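Local coordinates for novel protein similar to vertebrate potassium voltage-gated channel, subfamily H (Eag-related) family (PDB 3UKN) that probably forms the pore of a voltage-gated potassium channel, this piece being its cytoplasmic C-linker and cyclic nucleotide-binding homology domain, at residues M127-L130 with L136-L139; K75-L80 with I119-S124; D53-L58 with I97-F102. One frame throughout, in Å; residues are numbered along the deposited sequence.

Interaction 1 of 3, residues M127-L130 with L136-L139; sequences MEVL and LAIL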
ATOM      1  N   MET B 127       5.901 -18.339  17.757  1.00 42.48           N
ATOM      2  CA  MET B 127       4.599 -18.371  17.111  1.00 41.39           C
ATOM      3  C   MET B 127       4.189 -19.805  16.915  1.00 45.47           C
ATOM      4  O   MET B 127       5.034 -20.697  16.829  1.00 45.27           O
ATOM      5  CB  MET B 127       4.671 -17.712  15.739  1.00 40.75           C
ATOM      6  CG  MET B 127       5.672 -16.586  15.650  1.00 37.49           C
ATOM      7  SD  MET B 127       5.440 -15.700  14.120  1.00 43.51           S
ATOM      8  CE  MET B 127       4.058 -14.659  14.567  1.00 24.96           C
ATOM      9  N   GLU B 128       2.888 -20.026  16.824  1.00 38.05           N
ATOM     10  CA  GLU B 128       2.374 -21.363  16.564  1.00 50.58           C
ATOM     11  C   GLU B 128       1.756 -21.421  15.169  1.00 47.66           C
ATOM     12  O   GLU B 128       1.155 -20.443  14.719  1.00 43.37           O
ATOM     13  CB  GLU B 128       1.335 -21.734  17.626  1.00 50.16           C
ATOM     14  CG  GLU B 128       0.197 -20.728  17.745  1.00 55.03           C
ATOM     15  CD  GLU B 128      -0.785 -21.060  18.865  1.00 63.84           C
ATOM     16  OE1 GLU B 128      -0.699 -22.165  19.443  1.00 70.54           O
ATOM     17  OE2 GLU B 128      -1.649 -20.205  19.166  1.00 67.86           O
ATOM     18  N   VAL B 129       1.933 -22.544  14.473  1.00 36.79           N
ATOM     19  CA  VAL B 129       1.112 -22.836  13.293  1.00 39.52           C
ATOM     20  C   VAL B 129      -0.102 -23.651  13.765  1.00 48.95           C
ATOM     21  O   VAL B 129       0.048 -24.630  14.490  1.00 54.02           O
ATOM     22  CB  VAL B 129       1.878 -23.619  12.213  1.00 43.59           C
ATOM     23  CG1 VAL B 129       1.012 -23.819  10.972  1.00 43.23           C
ATOM     24  CG2 VAL B 129       3.172 -22.905  11.835  1.00 41.72           C
ATOM     25  N   LEU B 130      -1.298 -23.210  13.380  1.00 37.95           N
ATOM     26  CA  LEU B 130      -2.555 -23.851  13.770  1.00 44.41           C
ATOM     27  C   LEU B 130      -3.356 -24.167  12.528  1.00 45.63           C
ATOM     28  O   LEU B 130      -3.763 -23.259  11.809  1.00 45.18           O
ATOM     29  CB  LEU B 130      -3.414 -22.910  14.624  1.00 50.76           C
ATOM     30  CG  LEU B 130      -2.940 -22.386  15.978  1.00 60.90           C
ATOM     31  CD1 LEU B 130      -4.070 -21.636  16.630  1.00 67.85           C
ATOM     32  CD2 LEU B 130      -2.510 -23.523  16.872  1.00 73.11           C
ATOM     33  N   LEU B 136       0.310 -27.326  14.441  1.00 44.57           N
ATOM     34  CA  LEU B 136       1.191 -28.078  13.541  1.00 50.21           C
ATOM     35  C   LEU B 136       2.692 -27.875  13.801  1.00 50.02           C
ATOM     36  O   LEU B 136       3.507 -28.742  13.480  1.00 52.39           O
ATOM     37  CB  LEU B 136       0.887 -27.745  12.074  1.00 47.74           C
ATOM     38  CG  LEU B 136      -0.517 -28.030  11.536  1.00 51.42           C
ATOM     39  CD1 LEU B 136      -0.640 -27.587  10.070  1.00 50.25           C
ATOM     40  CD2 LEU B 136      -0.886 -29.505  11.705  1.00 50.59           C
ATOM     41  N   ALA B 137       3.053 -26.721  14.356  1.00 52.26           N
ATOM     42  CA  ALA B 137       4.456 -26.380  14.575  1.00 42.23           C
ATOM     43  C   ALA B 137       4.660 -25.175  15.499  1.00 42.54           C
ATOM     44  O   ALA B 137       3.743 -24.374  15.725  1.00 39.91           O
ATOM     45  CB  ALA B 137       5.143 -26.144  13.249  1.00 24.02           C
ATOM     46  N   ILE B 138       5.866 -25.074  16.048  1.00 46.69           N
ATOM     47  CA  ILE B 138       6.284 -23.922  16.836  1.00 42.83           C
ATOM     48  C   ILE B 138       7.439 -23.216  16.138  1.00 43.79           C
ATOM     49  O   ILE B 138       8.497 -23.812  15.915  1.00 50.43           O
ATOM     50  CB  ILE B 138       6.761 -24.334  18.234  1.00 47.24           C
ATOM     51  CG1 ILE B 138       5.616 -24.936  19.049  1.00 50.92           C
ATOM     52  CG2 ILE B 138       7.333 -23.127  18.973  1.00 40.71           C
ATOM     53  CD1 ILE B 138       4.659 -23.893  19.584  1.00 39.27           C
ATOM     54  N   LEU B 139       7.237 -21.943  15.807  1.00 52.69           N
ATOM     55  CA  LEU B 139       8.245 -21.156  15.102  1.00 43.83           C
ATOM     56  C   LEU B 139       8.981 -20.163  16.013  1.00 42.29           C
ATOM     57  O   LEU B 139       8.407 -19.601  16.953  1.00 46.44           O
ATOM     58  CB  LEU B 139       7.604 -20.425  13.923  1.00 36.13           C
ATOM     59  CG  LEU B 139       6.812 -21.327  12.974  1.00 45.96           C
ATOM     60  CD1 LEU B 139       6.091 -20.527  11.902  1.00 44.16           C
ATOM     61  CD2 LEU B 139       7.724 -22.353  12.336  1.00 48.72           C
TER
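Val129 and Leu139 meet by their methyl groups, CG2 of the valine lying 3.8 Å from CD1 of the leucine, and this touch marks the tightly packed face of an antiparallel beta hairpin. On the same face Val129 CG2 also reaches the CB of Ala137, its direct partner across the strands, at 4.0 Å. The valine can serve both neighbours because its two methyls diverge: CG1 stands anti to the backbone N (chi1 -176°) and leans over Leu136 CB, while CG2, beside the N, serves Ala137 and Leu139. The small methyl of Ala137 lets the branched valine approach closely, and Leu139 meets the same valine methyl from farther along the strand. Met127, the partner of Leu139, starts on this face but carries its sulfur away from the hairpin.

The backbone holds the pair together. Met127 and Leu139 form a hydrogen-bonded pair that exchanges two bonds; the one from Leu139 N to Met127 O is 2.7 Å long and nearly straight at 166°. Val129 N donates to Ala137 O at 2.9 Å, and Leu136 N returns a bond to Val129 O, approaching from above the carbonyl plane.

The other face, with the non-hydrogen-bonded pair Glu128 and Ile138, is looser. Their side chains come no closer than 4.4 Å, between Glu128 CB and Ile138 CD1, and the glutamate then runs outward, extended, as suits a charged residue near the surface. Ile138 is itself on the surface.

Strand 134-139 is the outermost strand of its antiparallel sheet within this chain, whereas strand 127-131 is flanked on its other edge by strand 161-164, bonded through Glu128 and Lys163. Strand 200-203 packs over the apolar face, where Tyr202 touches Val129 and Leu136, and Thr201 touches Leu139.

Interaction 2 of 3, residues K75-L80 with I119-S124; sequences KELLQL and IYFVCS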
ATOM      1  N   LYS B  75      20.237  -6.864   6.837  1.00 37.00           N
ATOM      2  CA  LYS B  75      18.963  -7.479   7.184  1.00 37.89           C
ATOM      3  C   LYS B  75      19.066  -8.988   7.439  1.00 36.53           C
ATOM      4  O   LYS B  75      19.453  -9.750   6.552  1.00 27.74           O
ATOM      5  CB  LYS B  75      17.937  -7.194   6.081  1.00 37.03           C
ATOM      6  CG  LYS B  75      17.503  -5.716   6.003  1.00 35.25           C
ATOM      7  CD  LYS B  75      16.749  -5.294   7.254  1.00 38.38           C
ATOM      8  CE  LYS B  75      16.859  -3.795   7.490  1.00 52.87           C
ATOM      9  NZ  LYS B  75      16.047  -3.364   8.662  1.00 52.75           N
ATOM     10  N   GLU B  76      18.688  -9.407   8.647  1.00 38.28           N
ATOM     11  CA  GLU B  76      18.756 -10.807   9.058  1.00 44.35           C
ATOM     12  C   GLU B  76      18.087 -11.748   8.057  1.00 40.60           C
ATOM     13  O   GLU B  76      18.607 -12.826   7.763  1.00 33.22           O
ATOM     14  CB  GLU B  76      18.144 -11.000  10.446  1.00 52.00           C
ATOM     15  CG  GLU B  76      18.967 -10.419  11.590  1.00 66.46           C
ATOM     16  CD  GLU B  76      18.743  -8.921  11.806  1.00 80.53           C
ATOM     17  OE1 GLU B  76      18.186  -8.247  10.908  1.00 68.76           O
ATOM     18  OE2 GLU B  76      19.128  -8.418  12.888  1.00 95.66           O
ATOM     19  N   LEU B  77      16.942 -11.333   7.527  1.00 40.85           N
ATOM     20  CA  LEU B  77      16.246 -12.132   6.538  1.00 41.90           C
ATOM     21  C   LEU B  77      17.217 -12.545   5.442  1.00 33.75           C
ATOM     22  O   LEU B  77      17.326 -13.722   5.124  1.00 39.00           O
ATOM     23  CB  LEU B  77      15.044 -11.372   5.966  1.00 44.20           C
ATOM     24  CG  LEU B  77      14.045 -12.087   5.048  1.00 39.91           C
ATOM     25  CD1 LEU B  77      12.623 -11.570   5.272  1.00 42.92           C
ATOM     26  CD2 LEU B  77      14.445 -11.891   3.600  1.00 35.68           C
ATOM     27  N   LEU B  78      17.954 -11.588   4.898  1.00 35.44           N
ATOM     28  CA  LEU B  78      18.804 -11.849   3.745  1.00 35.29           C
ATOM     29  C   LEU B  78      20.088 -12.594   4.081  1.00 40.26           C
ATOM     30  O   LEU B  78      20.902 -12.835   3.193  1.00 36.14           O
ATOM     31  CB  LEU B  78      19.177 -10.543   3.037  1.00 38.88           C
ATOM     32  CG  LEU B  78      18.047  -9.836   2.305  1.00 37.00           C
ATOM     33  CD1 LEU B  78      18.581  -8.576   1.654  1.00 37.21           C
ATOM     34  CD2 LEU B  78      17.388 -10.784   1.293  1.00 22.45           C
ATOM     35  N   GLN B  79      20.295 -12.933   5.347  1.00 36.09           N
ATOM     36  CA  GLN B  79      21.491 -13.700   5.693  1.00 43.13           C
ATOM     37  C   GLN B  79      21.322 -15.193   5.413  1.00 35.98           C
ATOM     38  O   GLN B  79      22.297 -15.932   5.412  1.00 37.65           O
ATOM     39  CB  GLN B  79      21.912 -13.450   7.141  1.00 49.66           C
ATOM     40  CG  GLN B  79      22.465 -12.052   7.366  1.00 49.19           C
ATOM     41  CD  GLN B  79      22.410 -11.632   8.818  1.00 66.26           C
ATOM     42  OE1 GLN B  79      22.513 -12.463   9.723  1.00 70.99           O
ATOM     43  NE2 GLN B  79      22.234 -10.337   9.050  1.00 74.41           N
ATOM     44  N   LEU B  80      20.095 -15.627   5.142  1.00 26.43           N
ATOM     45  CA  LEU B  80      19.840 -17.049   4.906  1.00 33.50           C
ATOM     46  C   LEU B  80      20.647 -17.648   3.728  1.00 35.60           C
ATOM     47  O   LEU B  80      20.989 -16.937   2.780  1.00 31.26           O
ATOM     48  CB  LEU B  80      18.347 -17.277   4.680  1.00 26.34           C
ATOM     49  CG  LEU B  80      17.424 -16.934   5.846  1.00 33.26           C
ATOM     50  CD1 LEU B  80      15.968 -16.773   5.367  1.00 24.23           C
ATOM     51  CD2 LEU B  80      17.575 -17.977   6.990  1.00 31.82           C
ATOM     52  N   ILE B 119       6.442 -13.194   2.361  1.00 22.91           N
ATOM     53  CA  ILE B 119       7.158 -14.169   3.176  1.00 27.42           C
ATOM     54  C   ILE B 119       7.667 -13.431   4.399  1.00 28.35           C
ATOM     55  O   ILE B 119       8.021 -12.254   4.314  1.00 32.27           O
ATOM     56  CB  ILE B 119       8.330 -14.836   2.423  1.00 29.83           C
ATOM     57  CG1 ILE B 119       9.381 -13.815   2.038  1.00 20.25           C
ATOM     58  CG2 ILE B 119       7.836 -15.504   1.162  1.00 31.90           C
ATOM     59  CD1 ILE B 119      10.488 -14.417   1.177  1.00 35.41           C
ATOM     60  N   TYR B 120       7.678 -14.118   5.535  1.00 28.18           N
ATOM     61  CA  TYR B 120       8.010 -13.504   6.820  1.00 32.58           C
ATOM     62  C   TYR B 120       9.196 -14.209   7.478  1.00 39.80           C
ATOM     63  O   TYR B 120       9.396 -15.414   7.317  1.00 36.19           O
ATOM     64  CB  TYR B 120       6.798 -13.553   7.759  1.00 24.71           C
ATOM     65  CG  TYR B 120       5.568 -12.948   7.157  1.00 24.53           C
ATOM     66  CD1 TYR B 120       5.241 -11.623   7.397  1.00 24.42           C
ATOM     67  CD2 TYR B 120       4.736 -13.695   6.335  1.00 22.85           C
ATOM     68  CE1 TYR B 120       4.108 -11.050   6.837  1.00 32.00           C
ATOM     69  CE2 TYR B 120       3.615 -13.140   5.762  1.00 31.00           C
ATOM     70  CZ  TYR B 120       3.297 -11.813   6.017  1.00 31.00           C
ATOM     71  OH  TYR B 120       2.173 -11.245   5.442  1.00 30.23           O
ATOM     72  N   PHE B 121       9.974 -13.445   8.226  1.00 28.00           N
ATOM     73  CA  PHE B 121      11.136 -13.986   8.908  1.00 28.43           C
ATOM     74  C   PHE B 121      10.995 -13.595  10.369  1.00 24.12           C
ATOM     75  O   PHE B 121      10.783 -12.425  10.668  1.00 29.99           O
ATOM     76  CB  PHE B 121      12.419 -13.396   8.287  1.00 18.86           C
ATOM     77  CG  PHE B 121      13.704 -13.794   9.004  1.00 29.73           C
ATOM     78  CD1 PHE B 121      14.418 -14.919   8.613  1.00 21.60           C
ATOM     79  CD2 PHE B 121      14.208 -13.022  10.038  1.00 29.31           C
ATOM     80  CE1 PHE B 121      15.606 -15.290   9.264  1.00 26.77           C
ATOM     81  CE2 PHE B 121      15.391 -13.378  10.685  1.00 38.94           C
ATOM     82  CZ  PHE B 121      16.091 -14.516  10.301  1.00 29.61           C
ATOM     83  N   VAL B 122      11.083 -14.569  11.276  1.00 20.37           N
ATOM     84  CA  VAL B 122      11.061 -14.283  12.719  1.00 29.31           C
ATOM     85  C   VAL B 122      12.438 -13.855  13.262  1.00 40.27           C
ATOM     86  O   VAL B 122      13.345 -14.676  13.331  1.00 42.65           O
ATOM     87  CB  VAL B 122      10.586 -15.516  13.520  1.00 30.45           C
ATOM     88  CG1 VAL B 122      10.237 -15.136  14.959  1.00 33.94           C
ATOM     89  CG2 VAL B 122       9.398 -16.157  12.845  1.00 33.87           C
ATOM     90  N   CYS B 123      12.592 -12.585  13.650  1.00 36.48           N
ATOM     91  CA  CYS B 123      13.835 -12.127  14.312  1.00 39.63           C
ATOM     92  C   CYS B 123      13.841 -12.414  15.809  1.00 50.94           C
ATOM     93  O   CYS B 123      14.890 -12.618  16.396  1.00 57.68           O
ATOM     94  CB  CYS B 123      14.088 -10.623  14.128  1.00 36.37           C
ATOM     95  SG  CYS B 123      14.061 -10.014  12.456  1.00 49.86           S
ATOM     96  N   SER B 124      12.672 -12.376  16.434  1.00 43.02           N
ATOM     97  CA  SER B 124      12.555 -12.800  17.823  1.00 42.99           C
ATOM     98  C   SER B 124      11.114 -13.166  18.128  1.00 36.44           C
ATOM     99  O   SER B 124      10.200 -12.814  17.381  1.00 39.06           O
ATOM    100  CB  SER B 124      13.033 -11.708  18.773  1.00 47.09           C
ATOM    101  OG  SER B 124      12.364 -10.499  18.488  1.00 55.04           O
TER
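Leu77 CA makes a CH-pi contact with Phe121, standing 4.0 Å from the centroid of the ring, 13° off the normal. Only this backbone carbon of the leucine lies over the ring centre; its side chain slides past toward Phe121 CB. The same face also receives the backbone of Glu76, whose carbonyl carbon lies above the rim. The phenylalanine reaches this turn because its CG is anti to the backbone N (chi1 175°), carrying the ring out from the strand.

Apolar side chains add to this contact. Leu77 CD1 approaches Phe121 CB to 3.5 Å, Leu80 CD2 meets Phe121 CE1 at the ring edge at 4.0 Å, and Glu76 CB touches Phe121 CE2 at 3.6 Å. Leucines suit the place, their branched methyls lying along the flat ring and its CB. The contact thus presses the turn between helices 63-71 and 88-96 against strand 118-122 of the beta roll in the cyclic nucleotide-binding homology domain.

The polar bonds lie beside the contact: Gln171 on the adjacent strand 168-174 serves the turn twice, its NE2 bonding Glu76 OE1 and its OE1 accepting from Leu77 N. Within the turn, Gln79 N bonds Glu76 O at 2.9 Å.

Interaction 3 of 3, residues D53-L58 with I97-F102; sequences DVSELL and IIKTSF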
ATOM      1  N   ASP B  53       2.521  -3.295   5.063  1.00 30.70           N
ATOM      2  CA  ASP B  53       2.909  -2.015   4.492  1.00 30.15           C
ATOM      3  C   ASP B  53       3.474  -2.256   3.106  1.00 28.66           C
ATOM      4  O   ASP B  53       4.513  -2.905   2.983  1.00 42.81           O
ATOM      5  CB  ASP B  53       3.965  -1.361   5.388  1.00 41.00           C
ATOM      6  CG  ASP B  53       4.532  -0.084   4.794  1.00 51.14           C
ATOM      7  OD1 ASP B  53       3.925   0.448   3.841  1.00 47.62           O
ATOM      8  OD2 ASP B  53       5.584   0.391   5.287  1.00 57.63           O
ATOM      9  N   VAL B  54       2.801  -1.735   2.074  1.00 27.47           N
ATOM     10  CA  VAL B  54       3.216  -1.955   0.683  1.00 26.96           C
ATOM     11  C   VAL B  54       3.868  -0.736   0.038  1.00 36.17           C
ATOM     12  O   VAL B  54       4.231  -0.758  -1.144  1.00 42.93           O
ATOM     13  CB  VAL B  54       2.038  -2.419  -0.223  1.00 42.59           C
ATOM     14  CG1 VAL B  54       1.418  -3.693   0.321  1.00 43.32           C
ATOM     15  CG2 VAL B  54       0.998  -1.319  -0.372  1.00 36.35           C
ATOM     16  N   SER B  55       4.018   0.329   0.814  1.00 36.25           N
ATOM     17  CA  SER B  55       4.657   1.544   0.321  1.00 41.63           C
ATOM     18  C   SER B  55       6.143   1.280   0.094  1.00 46.99           C
ATOM     19  O   SER B  55       6.697   0.333   0.648  1.00 46.58           O
ATOM     20  CB  SER B  55       4.474   2.696   1.321  1.00 39.95           C
ATOM     21  OG  SER B  55       5.339   2.550   2.437  1.00 36.79           O
ATOM     22  N   GLU B  56       6.784   2.133  -0.702  1.00 43.95           N
ATOM     23  CA  GLU B  56       8.196   1.977  -1.027  1.00 38.97           C
ATOM     24  C   GLU B  56       8.794   3.374  -1.093  1.00 42.78           C
ATOM     25  O   GLU B  56       8.712   4.050  -2.132  1.00 35.29           O
ATOM     26  CB  GLU B  56       8.343   1.243  -2.373  1.00 40.26           C
ATOM     27  CG  GLU B  56       9.693   0.570  -2.643  1.00 51.57           C
ATOM     28  CD  GLU B  56       9.772  -0.109  -4.028  1.00 59.72           C
ATOM     29  OE1 GLU B  56       8.826  -0.863  -4.376  1.00 62.50           O
ATOM     30  OE2 GLU B  56      10.782   0.107  -4.761  1.00 54.25           O
ATOM     31  N   LEU B  57       9.393   3.808   0.016  1.00 50.74           N
ATOM     32  CA  LEU B  57       9.847   5.199   0.165  1.00 50.04           C
ATOM     33  C   LEU B  57      11.033   5.527  -0.710  1.00 51.04           C
ATOM     34  O   LEU B  57      11.288   6.692  -0.998  1.00 56.40           O
ATOM     35  CB  LEU B  57      10.229   5.508   1.616  1.00 59.18           C
ATOM     36  CG  LEU B  57       9.162   5.906   2.640  1.00 66.15           C
ATOM     37  CD1 LEU B  57       9.705   5.666   4.042  1.00 71.28           C
ATOM     38  CD2 LEU B  57       8.697   7.371   2.464  1.00 60.94           C
ATOM     39  N   LEU B  58      11.762   4.499  -1.131  1.00 26.21           N
ATOM     40  CA  LEU B  58      13.080   4.709  -1.738  1.00 31.22           C
ATOM     41  C   LEU B  58      13.067   4.457  -3.232  1.00 31.85           C
ATOM     42  O   LEU B  58      14.085   4.636  -3.904  1.00 33.70           O
ATOM     43  CB  LEU B  58      14.123   3.811  -1.070  1.00 25.49           C
ATOM     44  CG  LEU B  58      14.099   3.818   0.457  1.00 32.05           C
ATOM     45  CD1 LEU B  58      15.107   2.840   0.993  1.00 35.54           C
ATOM     46  CD2 LEU B  58      14.334   5.226   1.034  1.00 37.51           C
ATOM     47  N   ILE B  97      13.541  -3.162   0.276  1.00 33.59           N
ATOM     48  CA  ILE B  97      12.085  -3.362   0.339  1.00 33.72           C
ATOM     49  C   ILE B  97      11.688  -4.264   1.515  1.00 39.32           C
ATOM     50  O   ILE B  97      10.552  -4.722   1.608  1.00 38.21           O
ATOM     51  CB  ILE B  97      11.472  -3.950  -0.992  1.00 22.03           C
ATOM     52  CG1 ILE B  97      11.992  -5.377  -1.266  1.00 24.28           C
ATOM     53  CG2 ILE B  97      11.702  -2.999  -2.190  1.00 24.60           C
ATOM     54  CD1 ILE B  97      11.362  -6.072  -2.493  1.00 17.29           C
ATOM     55  N   ILE B  98      12.628  -4.510   2.419  1.00 31.85           N
ATOM     56  CA  ILE B  98      12.347  -5.335   3.588  1.00 31.82           C
ATOM     57  C   ILE B  98      11.721  -4.485   4.695  1.00 31.48           C
ATOM     58  O   ILE B  98      12.203  -3.401   4.992  1.00 27.96           O
ATOM     59  CB  ILE B  98      13.645  -6.027   4.128  1.00 30.44           C
ATOM     60  CG1 ILE B  98      14.154  -7.072   3.139  1.00 24.84           C
ATOM     61  CG2 ILE B  98      13.403  -6.657   5.487  1.00 29.27           C
ATOM     62  CD1 ILE B  98      15.399  -7.749   3.599  1.00 29.56           C
ATOM     63  N   LYS B  99      10.656  -4.988   5.305  1.00 26.76           N
ATOM     64  CA  LYS B  99       9.931  -4.265   6.348  1.00 29.55           C
ATOM     65  C   LYS B  99       9.983  -5.071   7.624  1.00 45.03           C
ATOM     66  O   LYS B  99      10.382  -6.237   7.614  1.00 35.59           O
ATOM     67  CB  LYS B  99       8.453  -4.121   5.973  1.00 33.06           C
ATOM     68  CG  LYS B  99       8.196  -3.630   4.566  1.00 29.85           C
ATOM     69  CD  LYS B  99       8.155  -2.124   4.548  1.00 27.80           C
ATOM     70  CE  LYS B  99       7.788  -1.614   3.164  1.00 34.50           C
ATOM     71  NZ  LYS B  99       7.797  -0.123   3.158  1.00 37.28           N
ATOM     72  N   THR B 100       9.521  -4.462   8.710  1.00 42.08           N
ATOM     73  CA  THR B 100       9.506  -5.102  10.010  1.00 38.69           C
ATOM     74  C   THR B 100       8.221  -4.751  10.741  1.00 37.48           C
ATOM     75  O   THR B 100       7.584  -3.728  10.452  1.00 30.33           O
ATOM     76  CB  THR B 100      10.680  -4.616  10.860  1.00 53.39           C
ATOM     77  OG1 THR B 100      10.591  -3.196  11.003  1.00 67.92           O
ATOM     78  CG2 THR B 100      12.014  -4.968  10.189  1.00 43.18           C
ATOM     79  N   SER B 101       7.821  -5.590  11.687  1.00 46.66           N
ATOM     80  CA  SER B 101       6.657  -5.270  12.501  1.00 43.10           C
ATOM     81  C   SER B 101       6.681  -6.051  13.790  1.00 46.69           C
ATOM     82  O   SER B 101       7.064  -7.221  13.799  1.00 47.64           O
ATOM     83  CB  SER B 101       5.343  -5.545  11.753  1.00 39.72           C
ATOM     84  OG  SER B 101       4.211  -5.237  12.568  1.00 31.35           O
ATOM     85  N   PHE B 102       6.287  -5.385  14.872  1.00 45.32           N
ATOM     86  CA  PHE B 102       6.061  -6.039  16.151  1.00 49.07           C
ATOM     87  C   PHE B 102       4.741  -6.766  16.024  1.00 38.78           C
ATOM     88  O   PHE B 102       3.888  -6.394  15.208  1.00 39.64           O
ATOM     89  CB  PHE B 102       5.972  -5.024  17.303  1.00 68.79           C
ATOM     90  CG  PHE B 102       7.263  -4.302  17.590  1.00 93.75           C
ATOM     91  CD1 PHE B 102       8.176  -4.818  18.497  1.00104.78           C
ATOM     92  CD2 PHE B 102       7.557  -3.102  16.962  1.00103.04           C
ATOM     93  CE1 PHE B 102       9.363  -4.155  18.764  1.00114.29           C
ATOM     94  CE2 PHE B 102       8.739  -2.438  17.226  1.00113.54           C
ATOM     95  CZ  PHE B 102       9.643  -2.965  18.127  1.00119.42           C
TER
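Lys99 sends its ammonium group to Asp53 and Ser55, which together grip it with two bonds. The shorter is the hydrogen bond from NZ to the backbone Ser55 O, 2.8 Å; the other is a salt bridge to Asp53 OD2, 3.1 Å. NZ comes to Asp53 OD2 from well above the carboxylate plane, 66° out of it, and it also stands above the plane of the Ser55 carbonyl. The lysine bends at chi2 (-89°) and is extended beyond, a shape that carries its long chain across the aspartate at about a right angle.

Asp53 is itself held in position. Its OD1 accepts from Ser55 N at 3.0 Å, forming an Asx turn, and from Ser55 OG at 2.9 Å on the syn lone pair. A short carboxylate suits this place, since it can close the turn with one oxygen while offering the other to the lysine. Asp53 N donates to the OH of Tyr172 on strand 168-174, whose side chain also touches that of Lys99.

Farther out the packing is slight: Ile97 CG2 rests against the carboxylate end of Glu56, with CD at 3.9 Å. Beyond the contact, Arg17 of the second subunit packs on Ser55.

With its one positive charge bound to a carboxylate and a carbonyl, the contact ties a loop lacking regular structure to strand 99-103, and the nearby aspartate would be expected to favour a protonated lysine.

The chain passes through 53-58 and 75-80 before 97-102 and 119-124, so interactions 2 and 3 alternate, and interaction 1 follows them. Interactions 2 and 3 lie about 14 Å apart between centres and reach the same mixed sheet, in which strand 168-174 runs between 99-103 and 118-122; Ile98 CD1 packs on Lys75 CB and on Leu78 CG, both at 3.6 Å. Interaction 1 belongs to the antiparallel sheet, its centre about 17 Å from that of interaction 2, joined to it where Met127 meets Val122, and about 25 Å from interaction 3. Interactions 2 and 3 thus tie two loops to the mixed sheet of the beta roll; interaction 1 lies across the chain's centre from interaction 3.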